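Local coordinates for 450aa long hypothetical fmu protein (Pyrococcus horikoshii, PDB 2YXL), which is probably an RNA cytosine-5 methyltransferase of the RsmB/NOP family, using S-adenosyl-L-methionine as methyl donor, at residues 54-59 with 94-99; 62-67 with 353-358. All coordinates share one frame; numbering follows the deposited sequence.

Interaction 1 of 2, residues 54-59 with 94-99; sequences TMIFYD and VDIALF
D59 and D95 bring their carboxylates together where helix 47-75 crosses helix 84-99. D59 OD2 lies 2.7 Å from D95 OD2 and 3.2 Å from D95 OD1, and the two carboxylate planes are turned 52° against each other, so the groups meet neither flat nor in a common plane. Both side chains leave their helices toward the partner, and both place CG anti to the backbone N (chi1 -162° in D59), which carries the acids into the space between the axes. Outside the two segments, K63, one turn further along the same helix as D59, makes a salt bridge to D59 OD1, and H100 NE2 gives a weak hydrogen bond to D95 OD1. The ammonium of K63 would be expected to ease whatever negative charge the buried pair carries.

The crossing is close to perpendicular, 99° between the N-to-C directions, with the axes of the short segments 10.6 Å apart at their nearest. It belongs to the all-helical N-terminal part of the protein, the region that in bacterial Fmu/RsmB resembles the RNA-binding protein NusB, and 26 of the 34 residues linking the segments are themselves helical.

Hydrophobic side chains flank the acids. I56 CG2, the branch anti to the backbone N, approaches D95 OD1 at 3.8 Å, while the other branch reaches on through CD1 to within 4.3 Å of I96 CG1. I96 in turn packs on P102 just past the end of its helix. F99 borders D59 from the last turn: its CD2 is 4.0 Å from D59 OD2, which approaches the ring obliquely, and K63 makes a cation-pi contact with that same ring.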
ATOM      1  N   THR A  54      -7.397  12.297   9.493  1.00 36.54           N
ATOM      2  CA  THR A  54      -6.614  11.137   9.054  1.00 36.34           C
ATOM      3  C   THR A  54      -7.148   9.855   9.694  1.00 36.23           C
ATOM      4  O   THR A  54      -7.297   8.832   9.023  1.00 36.18           O
ATOM      5  CB  THR A  54      -5.106  11.317   9.368  1.00 36.32           C
ATOM      6  OG1 THR A  54      -4.595  12.422   8.616  1.00 36.45           O
ATOM      7  CG2 THR A  54      -4.301  10.068   9.015  1.00 36.07           C
ATOM      8  N   MET A  55      -7.438   9.927  10.991  1.00 36.09           N
ATOM      9  CA  MET A  55      -8.037   8.815  11.723  1.00 35.96           C
ATOM     10  C   MET A  55      -9.380   8.404  11.102  1.00 35.54           C
ATOM     11  O   MET A  55      -9.634   7.215  10.903  1.00 35.57           O
ATOM     12  CB  MET A  55      -8.185   9.183  13.208  1.00 36.17           C
ATOM     13  CG  MET A  55      -8.826   8.113  14.092  1.00 37.08           C
ATOM     14  SD  MET A  55     -10.635   8.124  14.029  1.00 39.85           S
ATOM     15  CE  MET A  55     -11.022   9.609  14.968  1.00 39.15           C
ATOM     16  N   ILE A  56     -10.223   9.389  10.793  1.00 35.04           N
ATOM     17  CA  ILE A  56     -11.521   9.137  10.156  1.00 34.58           C
ATOM     18  C   ILE A  56     -11.337   8.534   8.756  1.00 34.55           C
ATOM     19  O   ILE A  56     -12.026   7.576   8.390  1.00 34.35           O
ATOM     20  CB  ILE A  56     -12.400  10.420  10.109  1.00 34.60           C
ATOM     21  CG1 ILE A  56     -12.797  10.846  11.531  1.00 34.38           C
ATOM     22  CG2 ILE A  56     -13.651  10.207   9.239  1.00 34.21           C
ATOM     23  CD1 ILE A  56     -13.502  12.191  11.617  1.00 34.20           C
ATOM     24  N   PHE A  57     -10.392   9.091   8.001  1.00 34.45           N
ATOM     25  CA  PHE A  57     -10.040   8.603   6.668  1.00 34.43           C
ATOM     26  C   PHE A  57      -9.783   7.096   6.667  1.00 34.43           C
ATOM     27  O   PHE A  57     -10.415   6.356   5.908  1.00 34.63           O
ATOM     28  CB  PHE A  57      -8.821   9.368   6.133  1.00 34.47           C
ATOM     29  CG  PHE A  57      -8.384   8.945   4.758  1.00 34.77           C
ATOM     30  CD1 PHE A  57      -7.362   8.011   4.594  1.00 34.97           C
ATOM     31  CD2 PHE A  57      -8.982   9.491   3.622  1.00 34.80           C
ATOM     32  CE1 PHE A  57      -6.947   7.616   3.320  1.00 35.08           C
ATOM     33  CE2 PHE A  57      -8.576   9.105   2.345  1.00 34.96           C
ATOM     34  CZ  PHE A  57      -7.553   8.165   2.195  1.00 35.15           C
ATOM     35  N   TYR A  58      -8.874   6.645   7.527  1.00 34.28           N
ATOM     36  CA  TYR A  58      -8.541   5.223   7.616  1.00 34.32           C
ATOM     37  C   TYR A  58      -9.645   4.367   8.232  1.00 34.14           C
ATOM     38  O   TYR A  58      -9.747   3.180   7.928  1.00 34.29           O
ATOM     39  CB  TYR A  58      -7.215   5.007   8.357  1.00 34.51           C
ATOM     40  CG  TYR A  58      -6.001   5.421   7.555  1.00 34.61           C
ATOM     41  CD1 TYR A  58      -5.156   6.431   8.011  1.00 34.33           C
ATOM     42  CD2 TYR A  58      -5.705   4.811   6.331  1.00 34.58           C
ATOM     43  CE1 TYR A  58      -4.040   6.819   7.278  1.00 34.79           C
ATOM     44  CE2 TYR A  58      -4.594   5.194   5.585  1.00 34.84           C
ATOM     45  CZ  TYR A  58      -3.766   6.197   6.066  1.00 35.20           C
ATOM     46  OH  TYR A  58      -2.662   6.582   5.341  1.00 35.46           O
ATOM     47  N   ASP A  59     -10.463   4.962   9.094  1.00 33.88           N
ATOM     48  CA  ASP A  59     -11.615   4.264   9.652  1.00 33.71           C
ATOM     49  C   ASP A  59     -12.631   3.941   8.551  1.00 33.73           C
ATOM     50  O   ASP A  59     -13.206   2.849   8.534  1.00 33.83           O
ATOM     51  CB  ASP A  59     -12.265   5.103  10.758  1.00 33.78           C
ATOM     52  CG  ASP A  59     -13.174   4.287  11.657  1.00 33.69           C
ATOM     53  OD1 ASP A  59     -12.713   3.279  12.227  1.00 34.11           O
ATOM     54  OD2 ASP A  59     -14.350   4.664  11.813  1.00 34.22           O
ATOM     55  N   VAL A  94     -22.066   8.301   7.490  1.00 32.18           N
ATOM     56  CA  VAL A  94     -22.370   7.036   8.167  1.00 32.44           C
ATOM     57  C   VAL A  94     -21.278   6.677   9.177  1.00 32.61           C
ATOM     58  O   VAL A  94     -21.575   6.258  10.297  1.00 32.69           O
ATOM     59  CB  VAL A  94     -22.608   5.878   7.152  1.00 32.51           C
ATOM     60  CG1 VAL A  94     -22.602   4.514   7.848  1.00 32.56           C
ATOM     61  CG2 VAL A  94     -23.923   6.091   6.399  1.00 32.42           C
ATOM     62  N   ASP A  95     -20.021   6.867   8.784  1.00 32.75           N
ATOM     63  CA  ASP A  95     -18.888   6.596   9.667  1.00 33.05           C
ATOM     64  C   ASP A  95     -18.868   7.521  10.885  1.00 33.14           C
ATOM     65  O   ASP A  95     -18.601   7.080  12.009  1.00 33.23           O
ATOM     66  CB  ASP A  95     -17.574   6.725   8.900  1.00 33.12           C
ATOM     67  CG  ASP A  95     -16.391   6.232   9.694  1.00 33.69           C
ATOM     68  OD1 ASP A  95     -15.531   7.062  10.059  1.00 34.85           O
ATOM     69  OD2 ASP A  95     -16.324   5.015   9.964  1.00 34.45           O
ATOM     70  N   ILE A  96     -19.147   8.801  10.654  1.00 33.18           N
ATOM     71  CA  ILE A  96     -19.159   9.790  11.726  1.00 33.02           C
ATOM     72  C   ILE A  96     -20.318   9.527  12.694  1.00 33.27           C
ATOM     73  O   ILE A  96     -20.133   9.571  13.913  1.00 33.30           O
ATOM     74  CB  ILE A  96     -19.140  11.242  11.174  1.00 32.90           C
ATOM     75  CG1 ILE A  96     -17.717  11.603  10.732  1.00 32.57           C
ATOM     76  CG2 ILE A  96     -19.624  12.234  12.217  1.00 32.86           C
ATOM     77  CD1 ILE A  96     -17.597  12.897   9.949  1.00 32.72           C
ATOM     78  N   ALA A  97     -21.492   9.221  12.145  1.00 33.45           N
ATOM     79  CA  ALA A  97     -22.688   8.958  12.950  1.00 33.67           C
ATOM     80  C   ALA A  97     -22.597   7.671  13.772  1.00 33.83           C
ATOM     81  O   ALA A  97     -23.032   7.638  14.921  1.00 33.96           O
ATOM     82  CB  ALA A  97     -23.935   8.941  12.076  1.00 33.50           C
ATOM     83  N   LEU A  98     -22.032   6.620  13.185  1.00 34.12           N
ATOM     84  CA  LEU A  98     -21.968   5.320  13.852  1.00 34.36           C
ATOM     85  C   LEU A  98     -20.823   5.186  14.847  1.00 34.35           C
ATOM     86  O   LEU A  98     -20.965   4.501  15.859  1.00 34.25           O
ATOM     87  CB  LEU A  98     -21.879   4.176  12.834  1.00 34.48           C
ATOM     88  CG  LEU A  98     -23.067   3.842  11.924  1.00 35.11           C
ATOM     89  CD1 LEU A  98     -22.773   2.547  11.173  1.00 35.35           C
ATOM     90  CD2 LEU A  98     -24.379   3.732  12.694  1.00 35.52           C
ATOM     91  N   PHE A  99     -19.696   5.835  14.565  1.00 34.47           N
ATOM     92  CA  PHE A  99     -18.465   5.538  15.300  1.00 34.68           C
ATOM     93  C   PHE A  99     -17.826   6.687  16.084  1.00 34.64           C
ATOM     94  O   PHE A  99     -17.164   6.446  17.088  1.00 34.72           O
ATOM     95  CB  PHE A  99     -17.426   4.914  14.358  1.00 34.85           C
ATOM     96  CG  PHE A  99     -17.902   3.660  13.674  1.00 35.03           C
ATOM     97  CD1 PHE A  99     -18.060   2.475  14.390  1.00 35.37           C
ATOM     98  CD2 PHE A  99     -18.186   3.663  12.314  1.00 35.17           C
ATOM     99  CE1 PHE A  99     -18.501   1.315  13.761  1.00 35.53           C
ATOM    100  CE2 PHE A  99     -18.626   2.509  11.674  1.00 35.14           C
ATOM    101  CZ  PHE A  99     -18.786   1.334  12.398  1.00 35.18           C
TER

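Interaction 2 of 2, residues 62-67 with 353-358; sequences KKQGLI and RWRLRE
The contact is a tryptophan ring, W354, packed against the helix backbone at G65, and it joins the N-terminal helical part, through helix 47-75, to short helix 352-355 of the Rossmann-like methyltransferase domain. The indole lies along a kink in the longer helix. G65 CA sits over its six-membered ring in a CH-pi contact, 3.6 Å from the centroid, and a CB there would run into W354 CE3. At the rim, L66 CG packs on W354 CH2 at 3.8 Å.

The kink leaves L66 N without a bond to K62 O, and the indole supplies the donor instead: W354 NE1 reaches K62 O at 2.8 Å in an almost straight bond (177°). K62 O lies in the indole plane, while W354 NE1 stands well above the plane of the carbonyl. A leucine in place of W354 would probably leave K62 O without this donor and open a gap beside G65.

R353 and K62 run side by side toward N181, whose OD1 bonds R353 NH2 and whose backbone O takes K62 NZ. Here the lysine touches through its aliphatic part: K62 CG rests 3.6 Å above one face of the R353 guanidinium, offset toward its rim.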
ATOM      1  N   LYS A  62     -11.013   1.258   6.162  1.00 33.66           N
ATOM      2  CA  LYS A  62     -11.021  -0.026   6.859  1.00 33.53           C
ATOM      3  C   LYS A  62     -12.399  -0.695   6.881  1.00 33.48           C
ATOM      4  O   LYS A  62     -12.497  -1.912   6.716  1.00 33.44           O
ATOM      5  CB  LYS A  62     -10.480   0.171   8.279  1.00 33.49           C
ATOM      6  CG  LYS A  62     -10.288  -1.086   9.106  1.00 33.61           C
ATOM      7  CD  LYS A  62      -9.357  -0.834  10.294  1.00 33.61           C
ATOM      8  CE  LYS A  62      -9.901   0.223  11.263  1.00 34.34           C
ATOM      9  NZ  LYS A  62      -8.926   0.535  12.360  1.00 34.54           N
ATOM     10  N   LYS A  63     -13.452   0.099   7.064  1.00 33.43           N
ATOM     11  CA  LYS A  63     -14.811  -0.428   7.228  1.00 33.42           C
ATOM     12  C   LYS A  63     -15.698  -0.213   5.993  1.00 33.47           C
ATOM     13  O   LYS A  63     -16.918  -0.396   6.060  1.00 33.51           O
ATOM     14  CB  LYS A  63     -15.474   0.206   8.452  1.00 33.43           C
ATOM     15  CG  LYS A  63     -14.703   0.025   9.742  1.00 33.61           C
ATOM     16  CD  LYS A  63     -15.259   0.919  10.833  1.00 33.75           C
ATOM     17  CE  LYS A  63     -14.538   0.687  12.149  1.00 32.90           C
ATOM     18  NZ  LYS A  63     -14.947   1.698  13.161  1.00 33.59           N
ATOM     19  N   GLN A  64     -15.070   0.156   4.877  1.00 33.32           N
ATOM     20  CA  GLN A  64     -15.768   0.579   3.662  1.00 33.27           C
ATOM     21  C   GLN A  64     -16.933  -0.330   3.281  1.00 33.27           C
ATOM     22  O   GLN A  64     -18.055   0.145   3.060  1.00 33.15           O
ATOM     23  CB  GLN A  64     -14.779   0.683   2.499  1.00 33.29           C
ATOM     24  CG  GLN A  64     -15.240   1.568   1.356  1.00 33.47           C
ATOM     25  CD  GLN A  64     -14.411   1.382   0.100  1.00 33.68           C
ATOM     26  OE1 GLN A  64     -13.743   2.309  -0.356  1.00 33.72           O
ATOM     27  NE2 GLN A  64     -14.450   0.179  -0.467  1.00 33.33           N
ATOM     28  N   GLY A  65     -16.661  -1.632   3.218  1.00 33.18           N
ATOM     29  CA  GLY A  65     -17.660  -2.622   2.825  1.00 33.31           C
ATOM     30  C   GLY A  65     -18.826  -2.723   3.786  1.00 33.31           C
ATOM     31  O   GLY A  65     -19.954  -3.001   3.381  1.00 33.44           O
ATOM     32  N   LEU A  66     -18.548  -2.497   5.066  1.00 33.43           N
ATOM     33  CA  LEU A  66     -19.577  -2.543   6.095  1.00 33.35           C
ATOM     34  C   LEU A  66     -20.412  -1.263   6.071  1.00 33.29           C
ATOM     35  O   LEU A  66     -21.642  -1.311   6.183  1.00 33.18           O
ATOM     36  CB  LEU A  66     -18.945  -2.783   7.468  1.00 33.45           C
ATOM     37  CG  LEU A  66     -18.253  -4.142   7.654  1.00 33.92           C
ATOM     38  CD1 LEU A  66     -17.282  -4.124   8.835  1.00 33.83           C
ATOM     39  CD2 LEU A  66     -19.270  -5.272   7.805  1.00 34.27           C
ATOM     40  N   ILE A  67     -19.734  -0.129   5.905  1.00 33.19           N
ATOM     41  CA  ILE A  67     -20.390   1.165   5.718  1.00 33.32           C
ATOM     42  C   ILE A  67     -21.357   1.122   4.522  1.00 33.48           C
ATOM     43  O   ILE A  67     -22.503   1.574   4.624  1.00 33.42           O
ATOM     44  CB  ILE A  67     -19.341   2.308   5.580  1.00 33.26           C
ATOM     45  CG1 ILE A  67     -18.690   2.597   6.943  1.00 33.73           C
ATOM     46  CG2 ILE A  67     -19.969   3.573   4.999  1.00 33.21           C
ATOM     47  CD1 ILE A  67     -17.420   3.442   6.892  1.00 33.34           C
ATOM     48  N   ARG A 353      -8.882  -4.563   1.237  1.00 33.94           N
ATOM     49  CA  ARG A 353      -9.586  -5.754   1.707  1.00 34.15           C
ATOM     50  C   ARG A 353     -10.997  -5.864   1.117  1.00 34.83           C
ATOM     51  O   ARG A 353     -11.534  -6.961   0.990  1.00 34.95           O
ATOM     52  CB  ARG A 353      -9.632  -5.797   3.240  1.00 34.09           C
ATOM     53  CG  ARG A 353     -10.605  -4.804   3.878  1.00 33.85           C
ATOM     54  CD  ARG A 353     -10.463  -4.736   5.384  1.00 33.40           C
ATOM     55  NE  ARG A 353      -9.192  -4.148   5.801  1.00 31.89           N
ATOM     56  CZ  ARG A 353      -8.758  -4.107   7.060  1.00 31.41           C
ATOM     57  NH1 ARG A 353      -7.584  -3.553   7.336  1.00 30.03           N
ATOM     58  NH2 ARG A 353      -9.493  -4.617   8.044  1.00 30.58           N
ATOM     59  N   TRP A 354     -11.579  -4.724   0.750  1.00 35.52           N
ATOM     60  CA  TRP A 354     -12.927  -4.686   0.188  1.00 36.34           C
ATOM     61  C   TRP A 354     -12.944  -4.687  -1.344  1.00 37.32           C
ATOM     62  O   TRP A 354     -13.914  -5.131  -1.955  1.00 37.28           O
ATOM     63  CB  TRP A 354     -13.703  -3.485   0.740  1.00 35.82           C
ATOM     64  CG  TRP A 354     -13.818  -3.514   2.229  1.00 35.57           C
ATOM     65  CD1 TRP A 354     -13.149  -2.722   3.120  1.00 35.04           C
ATOM     66  CD2 TRP A 354     -14.625  -4.403   3.011  1.00 34.97           C
ATOM     67  NE1 TRP A 354     -13.498  -3.054   4.404  1.00 34.51           N
ATOM     68  CE2 TRP A 354     -14.401  -4.083   4.370  1.00 34.67           C
ATOM     69  CE3 TRP A 354     -15.520  -5.435   2.697  1.00 34.69           C
ATOM     70  CZ2 TRP A 354     -15.042  -4.754   5.413  1.00 34.80           C
ATOM     71  CZ3 TRP A 354     -16.156  -6.103   3.736  1.00 35.09           C
ATOM     72  CH2 TRP A 354     -15.912  -5.759   5.079  1.00 35.13           C
ATOM     73  N   ARG A 355     -11.868  -4.196  -1.953  1.00 38.72           N
ATOM     74  CA  ARG A 355     -11.780  -4.097  -3.413  1.00 40.12           C
ATOM     75  C   ARG A 355     -11.232  -5.368  -4.061  1.00 40.71           C
ATOM     76  O   ARG A 355     -11.405  -5.579  -5.261  1.00 40.87           O
ATOM     77  CB  ARG A 355     -10.945  -2.878  -3.839  1.00 40.33           C
ATOM     78  CG  ARG A 355     -11.294  -1.575  -3.103  1.00 41.58           C
ATOM     79  CD  ARG A 355     -11.704  -0.457  -4.064  1.00 43.48           C
ATOM     80  NE  ARG A 355     -10.720  -0.203  -5.119  1.00 44.10           N
ATOM     81  CZ  ARG A 355     -10.909   0.626  -6.146  1.00 44.27           C
ATOM     82  NH1 ARG A 355      -9.952   0.783  -7.051  1.00 44.74           N
ATOM     83  NH2 ARG A 355     -12.049   1.300  -6.276  1.00 43.41           N
ATOM     84  N   LEU A 356     -10.582  -6.212  -3.260  1.00 41.56           N
ATOM     85  CA  LEU A 356     -10.000  -7.466  -3.741  1.00 42.36           C
ATOM     86  C   LEU A 356     -11.026  -8.525  -4.126  1.00 42.88           C
ATOM     87  O   LEU A 356     -12.043  -8.697  -3.452  1.00 42.89           O
ATOM     88  CB  LEU A 356      -9.033  -8.055  -2.713  1.00 42.41           C
ATOM     89  CG  LEU A 356      -7.549  -7.758  -2.919  1.00 43.15           C
ATOM     90  CD1 LEU A 356      -6.728  -8.412  -1.819  1.00 43.56           C
ATOM     91  CD2 LEU A 356      -7.089  -8.231  -4.298  1.00 44.05           C
ATOM     92  N   ARG A 357     -10.722  -9.237  -5.210  1.00 43.60           N
ATOM     93  CA  ARG A 357     -11.567 -10.296  -5.756  1.00 44.10           C
ATOM     94  C   ARG A 357     -10.764 -11.608  -5.877  1.00 44.60           C
ATOM     95  O   ARG A 357      -9.547 -11.607  -5.694  1.00 44.93           O
ATOM     96  CB  ARG A 357     -12.116  -9.855  -7.112  1.00 44.04           C
ATOM     97  CG  ARG A 357     -13.046  -8.650  -7.077  1.00 43.96           C
ATOM     98  CD  ARG A 357     -13.187  -8.027  -8.462  1.00 43.69           C
ATOM     99  NE  ARG A 357     -13.570  -9.008  -9.480  1.00 43.47           N
ATOM    100  CZ  ARG A 357     -14.823  -9.325  -9.793  1.00 43.11           C
ATOM    101  NH1 ARG A 357     -15.060 -10.231 -10.729  1.00 43.03           N
ATOM    102  NH2 ARG A 357     -15.840  -8.742  -9.175  1.00 43.15           N
ATOM    103  N   GLU A 358     -11.429 -12.706  -6.242  1.00 45.25           N
ATOM    104  CA  GLU A 358     -10.906 -14.071  -6.001  1.00 45.82           C
ATOM    105  C   GLU A 358      -9.909 -14.853  -6.930  1.00 46.10           C
ATOM    106  O   GLU A 358      -9.152 -15.647  -6.381  1.00 46.37           O
ATOM    107  CB  GLU A 358     -12.039 -14.998  -5.532  1.00 45.93           C
ATOM    108  CG  GLU A 358     -11.567 -16.096  -4.575  1.00 46.53           C
ATOM    109  CD  GLU A 358     -12.472 -16.282  -3.368  1.00 47.28           C
ATOM    110  OE1 GLU A 358     -11.972 -16.772  -2.334  1.00 47.46           O
ATOM    111  OE2 GLU A 358     -13.673 -15.942  -3.445  1.00 47.68           O
TER

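How the interactions relate
Helix 47-75 serves both contacts, whose centres are about 15 Å apart. Interaction 1 is the buried one, held within the helical N-terminal part between two long helices; interaction 2, only partly buried, bridges to a segment 286 residues away in the methyltransferase domain, though it covers more surface. Their chemistry differs accordingly: paired acids and isoleucines meet in the first, whereas an aromatic ring, backbone atoms and a basic pair meet in the second. They also touch directly. I67, from segment 62-67, brings CD1 to 3.6 Å from D95 OD2, and its CG2 meets V94 CG1 at 4.0 Å.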